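Side-chain contacts in 3-hexulose-6-phosphate synthase (Mycobacterium gastri, PDB 3AJX), which is a TIM-barrel synthase of the orotidine 5'-phosphate decarboxylase / HUMPS family, with a magnesium ion bound in its barrel: residues Asp59-Asp64 against Val107-Gly112; Ala87-Ile92 against Ala117-Glu122; Val131-Gly136 against Leu151-Lys156. The protein carries 1 engineered substitution. One frame throughout, in Å; residues are numbered along the deposited sequence.

Interaction 1. Residues Asp59-Asp64 against Val107-Gly112; sequences DMKTMD and VVDLIG. With MG (magnesium ion), chain F.
Lys61 reaches across to Asp109 and shows how one extended side chain can join two barrel strands that are not neighbours. From CB, the chain sets out with CG anti to the carbonyl carbon (chi1 -79°), and Lys61 CG already lies 4.1 Å from Asp109 OD2. The chain runs on extended through CD to CE, and Lys61 CE makes the closest approach of the two segments, 3.4 Å from Asp109 OD2. A bend at the last torsion (chi4 63°) then turns the ammonium group: Lys61 NZ forms a short salt bridge with Asp59 OD2, at 2.8 Å, and a long one with Asp109 OD2, at 3.7 Å, and Lys61 NZ is also hydrogen-bonded to Thr33 OG1. Asp59 OD2 also binds the magnesium ion, at 2.1 Å, whereas its OD1 is hydrogen-bonded to Thr82. The two carboxylates are nearly coplanar, with Asp59 OD1 4.1 Å from Asp109 OD2, a like-charge approach that the lysine and the metal probably ease. Water 1, a magnesium ligand, donates to Asp109 OD2, making Asp109 second-shell. The other oxygen, Asp109 OD1, accepts from Ile111 N at 2.9 Å in an Asx turn. This charged network belongs to the metal site at the C-terminal mouth of a TIM barrel.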
ATOM      1  N   ASP A  59      -0.880  -9.753   1.099  1.00  7.30           N
ATOM      2  CA  ASP A  59       0.052  -8.663   1.391  1.00  7.67           C
ATOM      3  C   ASP A  59      -0.530  -7.309   0.998  1.00  7.72           C
ATOM      4  O   ASP A  59      -0.064  -6.657   0.056  1.00  7.38           O
ATOM      5  CB  ASP A  59       1.374  -8.894   0.651  1.00  9.71           C
ATOM      6  CG  ASP A  59       2.549  -8.213   1.327  1.00 11.48           C
ATOM      7  OD1 ASP A  59       2.327  -7.405   2.252  1.00  9.46           O
ATOM      8  OD2 ASP A  59       3.702  -8.485   0.930  1.00 13.01           O
ATOM      9  N   MET A  60      -1.550  -6.885   1.737  1.00  6.47           N
ATOM     10  CA  MET A  60      -2.223  -5.616   1.482  1.00  6.74           C
ATOM     11  C   MET A  60      -1.340  -4.404   1.767  1.00  6.81           C
ATOM     12  O   MET A  60      -1.447  -3.381   1.093  1.00  8.02           O
ATOM     13  CB  MET A  60      -3.485  -5.522   2.348  1.00  7.91           C
ATOM     14  CG  MET A  60      -4.531  -6.591   2.092  1.00  6.50           C
ATOM     15  SD  MET A  60      -5.386  -6.373   0.514  1.00  9.56           S
ATOM     16  CE  MET A  60      -6.661  -5.170   0.956  1.00  9.35           C
ATOM     17  N   LYS A  61      -0.462  -4.535   2.762  1.00  7.05           N
ATOM     18  CA  LYS A  61       0.410  -3.438   3.180  1.00  7.76           C
ATOM     19  C   LYS A  61      -0.450  -2.206   3.447  1.00  7.69           C
ATOM     20  O   LYS A  61      -0.134  -1.095   3.023  1.00  7.95           O
ATOM     21  CB  LYS A  61       1.477  -3.126   2.122  1.00  8.61           C
ATOM     22  CG  LYS A  61       2.660  -4.088   2.139  1.00  9.16           C
ATOM     23  CD  LYS A  61       3.790  -3.589   1.249  1.00  8.92           C
ATOM     24  CE  LYS A  61       4.989  -4.527   1.284  1.00 11.69           C
ATOM     25  NZ  LYS A  61       4.654  -5.880   0.758  1.00 17.20           N
ATOM     26  N   THR A  62      -1.544  -2.427   4.166  1.00  6.78           N
ATOM     27  CA  THR A  62      -2.474  -1.361   4.507  1.00  5.94           C
ATOM     28  C   THR A  62      -1.815  -0.193   5.236  1.00  6.09           C
ATOM     29  O   THR A  62      -1.039  -0.386   6.172  1.00  6.37           O
ATOM     30  CB  THR A  62      -3.609  -1.915   5.364  1.00  7.21           C
ATOM     31  OG1 THR A  62      -4.278  -2.945   4.628  1.00  7.61           O
ATOM     32  CG2 THR A  62      -4.603  -0.816   5.726  1.00  8.47           C
ATOM     33  N   MET A  63      -2.141   1.022   4.804  1.00  6.00           N
ATOM     34  CA  MET A  63      -1.579   2.218   5.416  1.00  6.95           C
ATOM     35  C   MET A  63      -2.661   3.060   6.087  1.00  8.87           C
ATOM     36  O   MET A  63      -2.370   3.884   6.950  1.00  9.90           O
ATOM     37  CB  MET A  63      -0.858   3.050   4.357  1.00  8.06           C
ATOM     38  CG  MET A  63      -0.138   4.277   4.890  1.00  9.07           C
ATOM     39  SD  MET A  63       1.183   3.879   6.055  1.00 10.98           S
ATOM     40  CE  MET A  63       1.349   5.453   6.903  1.00 15.28           C
ATOM     41  N   ASP A  64      -3.909   2.851   5.680  1.00  6.66           N
ATOM     42  CA  ASP A  64      -5.029   3.597   6.244  1.00  8.67           C
ATOM     43  C   ASP A  64      -6.308   2.782   6.080  1.00  9.15           C
ATOM     44  O   ASP A  64      -6.365   1.889   5.236  1.00 10.36           O
ATOM     45  CB  ASP A  64      -5.149   4.952   5.544  1.00  8.78           C
ATOM     46  CG  ASP A  64      -6.243   5.823   6.133  1.00  9.73           C
ATOM     47  OD1 ASP A  64      -6.385   5.850   7.376  1.00 10.38           O
ATOM     48  OD2 ASP A  64      -6.953   6.485   5.349  1.00 12.33           O
ATOM     49  N   VAL A 107      -0.640  -9.416  10.305  1.00  8.05           N
ATOM     50  CA  VAL A 107       0.808  -9.465  10.325  1.00  6.67           C
ATOM     51  C   VAL A 107       1.239  -8.036  10.048  1.00  6.37           C
ATOM     52  O   VAL A 107       0.806  -7.432   9.071  1.00  7.72           O
ATOM     53  CB  VAL A 107       1.359 -10.384   9.219  1.00  5.19           C
ATOM     54  CG1 VAL A 107       2.890 -10.261   9.142  1.00  7.10           C
ATOM     55  CG2 VAL A 107       0.950 -11.818   9.504  1.00  7.07           C
ATOM     56  N   VAL A 108       2.064  -7.471  10.918  1.00  6.45           N
ATOM     57  CA  VAL A 108       2.518  -6.110  10.684  1.00  5.93           C
ATOM     58  C   VAL A 108       3.846  -6.168   9.937  1.00  7.38           C
ATOM     59  O   VAL A 108       4.817  -6.748  10.421  1.00  7.58           O
ATOM     60  CB  VAL A 108       2.674  -5.335  12.012  1.00  7.34           C
ATOM     61  CG1 VAL A 108       3.266  -3.958  11.744  1.00  7.44           C
ATOM     62  CG2 VAL A 108       1.311  -5.200  12.688  1.00  6.57           C
ATOM     63  N   ASP A 109       3.860  -5.590   8.740  1.00  7.13           N
ATOM     64  CA  ASP A 109       5.048  -5.564   7.893  1.00  6.23           C
ATOM     65  C   ASP A 109       5.903  -4.375   8.314  1.00  7.41           C
ATOM     66  O   ASP A 109       5.503  -3.222   8.143  1.00  7.91           O
ATOM     67  CB  ASP A 109       4.630  -5.422   6.426  1.00  7.80           C
ATOM     68  CG  ASP A 109       5.781  -5.623   5.470  1.00 10.82           C
ATOM     69  OD1 ASP A 109       6.936  -5.398   5.880  1.00 11.31           O
ATOM     70  OD2 ASP A 109       5.532  -5.996   4.305  1.00 13.64           O
ATOM     71  N   LEU A 110       7.081  -4.653   8.866  1.00  7.12           N
ATOM     72  CA  LEU A 110       7.959  -3.588   9.338  1.00  6.99           C
ATOM     73  C   LEU A 110       8.896  -3.028   8.272  1.00  8.79           C
ATOM     74  O   LEU A 110       9.884  -2.363   8.590  1.00  8.82           O
ATOM     75  CB  LEU A 110       8.757  -4.083  10.553  1.00  8.11           C
ATOM     76  CG  LEU A 110       7.879  -4.496  11.745  1.00  8.58           C
ATOM     77  CD1 LEU A 110       8.736  -5.071  12.863  1.00  8.62           C
ATOM     78  CD2 LEU A 110       7.089  -3.289  12.254  1.00  8.58           C
ATOM     79  N   ILE A 111       8.577  -3.281   7.007  1.00  7.99           N
ATOM     80  CA  ILE A 111       9.393  -2.777   5.910  1.00  9.06           C
ATOM     81  C   ILE A 111       9.566  -1.258   6.036  1.00  9.25           C
ATOM     82  O   ILE A 111       8.616  -0.534   6.346  1.00  8.28           O
ATOM     83  CB  ILE A 111       8.741  -3.118   4.541  1.00  9.08           C
ATOM     84  CG1 ILE A 111       9.644  -2.661   3.394  1.00 10.14           C
ATOM     85  CG2 ILE A 111       7.375  -2.461   4.434  1.00 10.55           C
ATOM     86  CD1 ILE A 111       9.194  -3.157   2.028  1.00 10.20           C
ATOM     87  N   GLY A 112      10.787  -0.784   5.818  1.00  9.84           N
ATOM     88  CA  GLY A 112      11.057   0.640   5.900  1.00 11.01           C
ATOM     89  C   GLY A 112      11.180   1.226   7.297  1.00 11.94           C
ATOM     90  O   GLY A 112      11.489   2.412   7.444  1.00 12.01           O
TER
HETATM   91 MG    MG F9100       5.549  -9.410   1.274  1.00 34.73          MG
HETATM   92  O   HOH W   1       5.005  -8.822   3.268  1.00 29.58           O
HETATM   93  O   HOH W   2       6.659  -7.717   1.423  1.00 35.86           O
HETATM   94  O   HOH W   3       6.300 -10.710   1.803  1.00 24.13           O

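Interaction 2. Residues Ala87-Ile92 against Ala117-Glu122; sequences ADDSTI and ATRAQE
Arg119 presents the edge of its guanidinium to Asp89, the two flat groups lying nearly coplanar, 18° apart. Both terminal nitrogens converge end-on upon a single oxygen: Arg119 NH1 donates to Asp89 OD1 over 2.9 Å and meets its syn lone pair, while Arg119 NH2 donates to the same Asp89 OD1, also at 2.9 Å, from nearly along the C-O axis. With CG anti to the backbone N (chi1 -173°) and a bend at chi2, the arginine leaves helix 116-125 and its guanidinium reaches the start of helix 89-102. There Ala87 O is 3.1 Å from Arg119 NH2, again near the guanidinium plane. Ile92 comes from the opposite direction, its CD1 3.6 Å from Arg119 NH2 and oblique to the plane. Within its own helix, Arg119 NH1 also donates to the anti lone pair of Glu122 OE1, at 3.1 Å, the oxygen lying 17° out of the guanidinium plane. Arg119 NE is hydrogen-bonded to Gly85 O, which helps fix the rotation of the group. One cation is thus shared by two acids on successive barrel helices, and its charge probably offsets the repulsion between Asp89 and Glu122, whose nearest oxygens, Asp89 OD1 and Glu122 OE1, are 5.5 Å apart.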
ATOM      1  N   ALA A  87       1.927   2.564   9.701  1.00  8.22           N
ATOM      2  CA  ALA A  87       0.552   3.031   9.824  1.00  8.07           C
ATOM      3  C   ALA A  87       0.264   3.504  11.242  1.00  7.50           C
ATOM      4  O   ALA A  87       0.965   3.144  12.188  1.00  8.97           O
ATOM      5  CB  ALA A  87      -0.418   1.918   9.449  1.00  7.53           C
ATOM      6  N   ASP A  88      -0.767   4.325  11.382  1.00  8.93           N
ATOM      7  CA  ASP A  88      -1.162   4.836  12.686  1.00  9.33           C
ATOM      8  C   ASP A  88      -1.547   3.650  13.567  1.00 10.11           C
ATOM      9  O   ASP A  88      -2.007   2.627  13.063  1.00  9.81           O
ATOM     10  CB  ASP A  88      -2.368   5.763  12.530  1.00 12.76           C
ATOM     11  CG  ASP A  88      -2.646   6.566  13.777  1.00 15.38           C
ATOM     12  OD1 ASP A  88      -1.941   7.571  13.994  1.00 18.72           O
ATOM     13  OD2 ASP A  88      -3.559   6.187  14.539  1.00 15.63           O
ATOM     14  N   ASP A  89      -1.367   3.777  14.878  1.00 10.61           N
ATOM     15  CA  ASP A  89      -1.740   2.688  15.774  1.00 10.46           C
ATOM     16  C   ASP A  89      -3.219   2.346  15.605  1.00 10.01           C
ATOM     17  O   ASP A  89      -3.599   1.178  15.663  1.00 10.27           O
ATOM     18  CB  ASP A  89      -1.479   3.070  17.236  1.00 12.09           C
ATOM     19  CG  ASP A  89      -0.007   3.051  17.599  1.00 15.21           C
ATOM     20  OD1 ASP A  89       0.829   2.709  16.737  1.00 11.97           O
ATOM     21  OD2 ASP A  89       0.312   3.378  18.762  1.00 17.12           O
ATOM     22  N   SER A  90      -4.053   3.362  15.395  1.00 10.01           N
ATOM     23  CA  SER A  90      -5.488   3.141  15.240  1.00 10.10           C
ATOM     24  C   SER A  90      -5.801   2.316  13.995  1.00  9.31           C
ATOM     25  O   SER A  90      -6.795   1.593  13.956  1.00  8.87           O
ATOM     26  CB  SER A  90      -6.237   4.479  15.189  1.00 10.64           C
ATOM     27  OG  SER A  90      -5.904   5.218  14.028  1.00 12.79           O
ATOM     28  N   THR A  91      -4.946   2.420  12.982  1.00  8.94           N
ATOM     29  CA  THR A  91      -5.130   1.666  11.748  1.00  8.51           C
ATOM     30  C   THR A  91      -4.831   0.192  12.014  1.00  8.23           C
ATOM     31  O   THR A  91      -5.562  -0.700  11.575  1.00  7.06           O
ATOM     32  CB  THR A  91      -4.197   2.205  10.648  1.00  6.96           C
ATOM     33  OG1 THR A  91      -4.580   3.549  10.329  1.00  9.29           O
ATOM     34  CG2 THR A  91      -4.275   1.340   9.391  1.00  8.32           C
ATOM     35  N   ILE A  92      -3.748  -0.063  12.740  1.00  8.43           N
ATOM     36  CA  ILE A  92      -3.386  -1.427  13.071  1.00  7.77           C
ATOM     37  C   ILE A  92      -4.458  -1.997  13.995  1.00  7.75           C
ATOM     38  O   ILE A  92      -4.864  -3.148  13.850  1.00  8.65           O
ATOM     39  CB  ILE A  92      -2.005  -1.480  13.756  1.00  8.47           C
ATOM     40  CG1 ILE A  92      -0.935  -1.046  12.747  1.00  9.23           C
ATOM     41  CG2 ILE A  92      -1.732  -2.885  14.276  1.00  8.36           C
ATOM     42  CD1 ILE A  92       0.465  -0.910  13.317  1.00  9.45           C
ATOM     43  N   ALA A 117      12.788  -3.514  15.997  1.00  9.08           N
ATOM     44  CA  ALA A 117      12.531  -4.207  17.255  1.00  9.49           C
ATOM     45  C   ALA A 117      11.582  -3.410  18.147  1.00  9.42           C
ATOM     46  O   ALA A 117      10.660  -3.970  18.737  1.00 11.06           O
ATOM     47  CB  ALA A 117      13.844  -4.482  17.990  1.00  9.92           C
ATOM     48  N   THR A 118      11.809  -2.103  18.248  1.00  8.72           N
ATOM     49  CA  THR A 118      10.950  -1.258  19.066  1.00  9.03           C
ATOM     50  C   THR A 118       9.526  -1.231  18.527  1.00  8.38           C
ATOM     51  O   THR A 118       8.568  -1.437  19.272  1.00  8.39           O
ATOM     52  CB  THR A 118      11.497   0.185  19.134  1.00 10.03           C
ATOM     53  OG1 THR A 118      12.676   0.191  19.947  1.00 11.21           O
ATOM     54  CG2 THR A 118      10.469   1.141  19.743  1.00  9.24           C
ATOM     55  N   ARG A 119       9.381  -0.992  17.229  1.00  8.98           N
ATOM     56  CA  ARG A 119       8.051  -0.936  16.647  1.00  7.99           C
ATOM     57  C   ARG A 119       7.356  -2.284  16.777  1.00  8.86           C
ATOM     58  O   ARG A 119       6.150  -2.337  16.992  1.00  8.33           O
ATOM     59  CB  ARG A 119       8.125  -0.504  15.179  1.00  7.63           C
ATOM     60  CG  ARG A 119       6.765  -0.255  14.542  1.00  7.73           C
ATOM     61  CD  ARG A 119       5.901   0.677  15.390  1.00  8.87           C
ATOM     62  NE  ARG A 119       4.662   1.040  14.702  1.00  7.39           N
ATOM     63  CZ  ARG A 119       3.578   1.520  15.306  1.00  7.33           C
ATOM     64  NH1 ARG A 119       3.562   1.698  16.619  1.00  8.05           N
ATOM     65  NH2 ARG A 119       2.503   1.825  14.590  1.00  8.46           N
ATOM     66  N   ALA A 120       8.121  -3.368  16.676  1.00  8.06           N
ATOM     67  CA  ALA A 120       7.553  -4.710  16.800  1.00  9.50           C
ATOM     68  C   ALA A 120       6.830  -4.873  18.135  1.00  8.15           C
ATOM     69  O   ALA A 120       5.706  -5.381  18.189  1.00  8.95           O
ATOM     70  CB  ALA A 120       8.655  -5.761  16.676  1.00  7.77           C
ATOM     71  N   GLN A 121       7.483  -4.451  19.214  1.00  8.68           N
ATOM     72  CA  GLN A 121       6.901  -4.552  20.544  1.00  9.47           C
ATOM     73  C   GLN A 121       5.642  -3.714  20.653  1.00  9.57           C
ATOM     74  O   GLN A 121       4.655  -4.132  21.257  1.00 10.90           O
ATOM     75  CB  GLN A 121       7.919  -4.111  21.599  1.00 11.51           C
ATOM     76  CG  GLN A 121       8.880  -5.215  21.984  1.00 17.46           C
ATOM     77  CD  GLN A 121       8.203  -6.309  22.793  1.00 21.66           C
ATOM     78  OE1 GLN A 121       8.631  -7.462  22.780  1.00 22.49           O
ATOM     79  NE2 GLN A 121       7.148  -5.944  23.519  1.00 22.09           N
ATOM     80  N   GLU A 122       5.674  -2.527  20.061  1.00  8.11           N
ATOM     81  CA  GLU A 122       4.520  -1.643  20.098  1.00  8.32           C
ATOM     82  C   GLU A 122       3.309  -2.232  19.380  1.00  7.98           C
ATOM     83  O   GLU A 122       2.195  -2.198  19.906  1.00 10.51           O
ATOM     84  CB  GLU A 122       4.882  -0.287  19.490  1.00  7.28           C
ATOM     85  CG  GLU A 122       5.818   0.524  20.377  1.00  8.96           C
ATOM     86  CD  GLU A 122       6.372   1.749  19.693  1.00  8.51           C
ATOM     87  OE1 GLU A 122       5.943   2.059  18.565  1.00  8.68           O
ATOM     88  OE2 GLU A 122       7.240   2.417  20.296  1.00 10.12           O
TER

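Interaction 3. Residues Val131-Gly136 against Leu151-Lys156; sequences VEMHAG and LAAGEK
Met133 and Gly154 mark the closest backbone approach between strand 131-134 and helix 151-156, their CA atoms 6.5 Å apart. Gly154 has no side chain, and the methionine lies against its main chain. Met133 points its CB toward the helix, and its chain bends at chi2 (-55°), which lays the thioether along the helix surface instead of driving it straight in. Three successive atoms then do the touching. Met133 CG sits 4.0 Å from Gly154 CA. Met133 SD meets the methyl group of Ala153, SD to CB being 4.0 Å. The terminal methyl touches the main chain of both residues: Met133 CE is 3.8 Å from Gly154 CA and 3.7 Å from Ala153 O, a van der Waals approach to a carbonyl. The contact is apolar and buried, with Lys116 of helix 116-125 touching both Met133 and Ala153, and Leu110 also packing on Met133. Such packing of a strand side chain against small helix residues is typical of the outer layer of a TIM barrel, where helices that connect successive strands lie against the outside of the sheet.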
ATOM      1  N   VAL A 131       5.177 -10.183  13.366  1.00  8.59           N
ATOM      2  CA  VAL A 131       5.646  -9.069  12.566  1.00  7.91           C
ATOM      3  C   VAL A 131       6.586  -9.613  11.515  1.00  8.70           C
ATOM      4  O   VAL A 131       7.179 -10.676  11.695  1.00  9.34           O
ATOM      5  CB  VAL A 131       6.393  -8.024  13.432  1.00  8.99           C
ATOM      6  CG1 VAL A 131       5.445  -7.432  14.466  1.00  9.13           C
ATOM      7  CG2 VAL A 131       7.586  -8.668  14.116  1.00  9.00           C
ATOM      8  N   GLU A 132       6.707  -8.896  10.409  1.00  8.21           N
ATOM      9  CA  GLU A 132       7.591  -9.328   9.346  1.00  9.35           C
ATOM     10  C   GLU A 132       8.813  -8.429   9.298  1.00 10.20           C
ATOM     11  O   GLU A 132       8.700  -7.224   9.061  1.00  9.60           O
ATOM     12  CB  GLU A 132       6.861  -9.307   7.998  1.00 11.82           C
ATOM     13  CG  GLU A 132       7.690  -9.860   6.843  1.00 15.48           C
ATOM     14  CD  GLU A 132       6.905  -9.991   5.548  1.00 19.69           C
ATOM     15  OE1 GLU A 132       5.977 -10.827   5.488  1.00 20.67           O
ATOM     16  OE2 GLU A 132       7.214  -9.253   4.590  1.00 22.08           O
ATOM     17  N   MET A 133       9.975  -9.014   9.582  1.00  9.04           N
ATOM     18  CA  MET A 133      11.237  -8.284   9.525  1.00 10.09           C
ATOM     19  C   MET A 133      11.509  -8.365   8.036  1.00 10.78           C
ATOM     20  O   MET A 133      12.083  -9.330   7.529  1.00 11.31           O
ATOM     21  CB  MET A 133      12.308  -8.998  10.338  1.00  9.56           C
ATOM     22  CG  MET A 133      12.056  -8.919  11.843  1.00  8.87           C
ATOM     23  SD  MET A 133      11.880  -7.202  12.378  1.00 11.74           S
ATOM     24  CE  MET A 133      11.476  -7.404  14.126  1.00 11.06           C
ATOM     25  N   HIS A 134      11.057  -7.327   7.347  1.00 11.54           N
ATOM     26  CA  HIS A 134      11.102  -7.261   5.897  1.00 12.02           C
ATOM     27  C   HIS A 134      12.006  -6.210   5.259  1.00 10.80           C
ATOM     28  O   HIS A 134      12.019  -5.046   5.667  1.00 10.96           O
ATOM     29  CB  HIS A 134       9.659  -7.045   5.429  1.00 13.65           C
ATOM     30  CG  HIS A 134       9.453  -7.184   3.955  1.00 13.19           C
ATOM     31  ND1 HIS A 134       8.262  -6.852   3.345  1.00 15.89           N
ATOM     32  CD2 HIS A 134      10.268  -7.633   2.972  1.00 14.33           C
ATOM     33  CE1 HIS A 134       8.356  -7.091   2.049  1.00 17.05           C
ATOM     34  NE2 HIS A 134       9.561  -7.567   1.797  1.00 15.56           N
ATOM     35  N   ALA A 135      12.766  -6.638   4.258  1.00 11.88           N
ATOM     36  CA  ALA A 135      13.629  -5.740   3.496  1.00 11.75           C
ATOM     37  C   ALA A 135      13.094  -5.889   2.073  1.00 11.02           C
ATOM     38  O   ALA A 135      13.157  -6.969   1.492  1.00 11.92           O
ATOM     39  CB  ALA A 135      15.085  -6.189   3.568  1.00 11.53           C
ATOM     40  N   GLY A 136      12.535  -4.814   1.530  1.00 11.86           N
ATOM     41  CA  GLY A 136      11.973  -4.864   0.192  1.00 12.54           C
ATOM     42  C   GLY A 136      12.988  -5.060  -0.917  1.00 12.06           C
ATOM     43  O   GLY A 136      14.195  -5.071  -0.681  1.00 12.30           O
ATOM     44  N   LEU A 151      17.701 -10.168  11.051  1.00 14.24           N
ATOM     45  CA  LEU A 151      17.759 -11.244  12.030  1.00 13.50           C
ATOM     46  C   LEU A 151      18.042 -10.682  13.420  1.00 12.42           C
ATOM     47  O   LEU A 151      17.460 -11.133  14.408  1.00 12.88           O
ATOM     48  CB  LEU A 151      18.834 -12.266  11.642  1.00 14.10           C
ATOM     49  CG  LEU A 151      18.690 -12.886  10.246  1.00 14.49           C
ATOM     50  CD1 LEU A 151      19.753 -13.954  10.040  1.00 17.24           C
ATOM     51  CD2 LEU A 151      17.308 -13.488  10.089  1.00 16.05           C
ATOM     52  N   ALA A 152      18.929  -9.693  13.493  1.00 12.01           N
ATOM     53  CA  ALA A 152      19.269  -9.068  14.766  1.00 13.37           C
ATOM     54  C   ALA A 152      18.038  -8.380  15.344  1.00 13.02           C
ATOM     55  O   ALA A 152      17.778  -8.454  16.546  1.00 14.09           O
ATOM     56  CB  ALA A 152      20.394  -8.053  14.571  1.00 14.27           C
ATOM     57  N   ALA A 153      17.278  -7.713  14.483  1.00 12.42           N
ATOM     58  CA  ALA A 153      16.078  -7.019  14.922  1.00 12.42           C
ATOM     59  C   ALA A 153      15.047  -8.025  15.415  1.00 11.50           C
ATOM     60  O   ALA A 153      14.385  -7.794  16.423  1.00 11.50           O
ATOM     61  CB  ALA A 153      15.500  -6.188  13.778  1.00 12.56           C
ATOM     62  N   GLY A 154      14.916  -9.141  14.706  1.00 12.07           N
ATOM     63  CA  GLY A 154      13.961 -10.157  15.113  1.00 11.13           C
ATOM     64  C   GLY A 154      14.285 -10.715  16.488  1.00 11.50           C
ATOM     65  O   GLY A 154      13.401 -10.884  17.331  1.00 10.92           O
ATOM     66  N   GLU A 155      15.563 -11.000  16.722  1.00 12.01           N
ATOM     67  CA  GLU A 155      15.997 -11.538  18.004  1.00 12.68           C
ATOM     68  C   GLU A 155      15.742 -10.551  19.145  1.00 12.99           C
ATOM     69  O   GLU A 155      15.269 -10.932  20.215  1.00 13.64           O
ATOM     70  CB  GLU A 155      17.487 -11.883  17.939  1.00 15.92           C
ATOM     71  CG  GLU A 155      17.818 -12.955  16.913  1.00 19.74           C
ATOM     72  CD  GLU A 155      19.300 -13.041  16.606  1.00 25.62           C
ATOM     73  OE1 GLU A 155      19.691 -13.917  15.806  1.00 28.53           O
ATOM     74  OE2 GLU A 155      20.074 -12.232  17.161  1.00 28.12           O
ATOM     75  N   LYS A 156      16.051  -9.281  18.911  1.00 11.74           N
ATOM     76  CA  LYS A 156      15.862  -8.262  19.935  1.00 13.38           C
ATOM     77  C   LYS A 156      14.391  -7.941  20.183  1.00 13.50           C
ATOM     78  O   LYS A 156      14.002  -7.597  21.301  1.00 14.29           O
ATOM     79  CB  LYS A 156      16.608  -6.985  19.541  1.00 15.15           C
ATOM     80  CG  LYS A 156      16.597  -5.901  20.610  1.00 20.10           C
ATOM     81  CD  LYS A 156      17.501  -4.738  20.223  1.00 23.04           C
ATOM     82  CE  LYS A 156      17.647  -3.748  21.369  1.00 26.21           C
ATOM     83  NZ  LYS A 156      18.553  -2.617  21.020  1.00 29.04           N
TER

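Overall arrangement
The three contacts sample different layers of one closed eight-stranded parallel barrel. The centre of interaction 1 is about 9 Å from the centre of the chain, and the contact joins strands 55-62 and 105-109 across the intervening strand 80-84. Interaction 2, its centre about 17 Å from that of the chain, pairs helices 89-102 and 116-125, and interaction 3 packs strand 130-134 on helix 148-157. Along the chain, interactions 1 and 2 interleave, while interaction 3 follows both. Centres of interactions 1 and 2 are about 10 Å apart, those of 1 and 3 about 13 Å, and those of 2 and 3 about 14 Å. Leu110 packs on Arg119 and Ala120, and Asp109 is hydrogen-bonded to His134, so metal site, sheet and helical shell are directly connected.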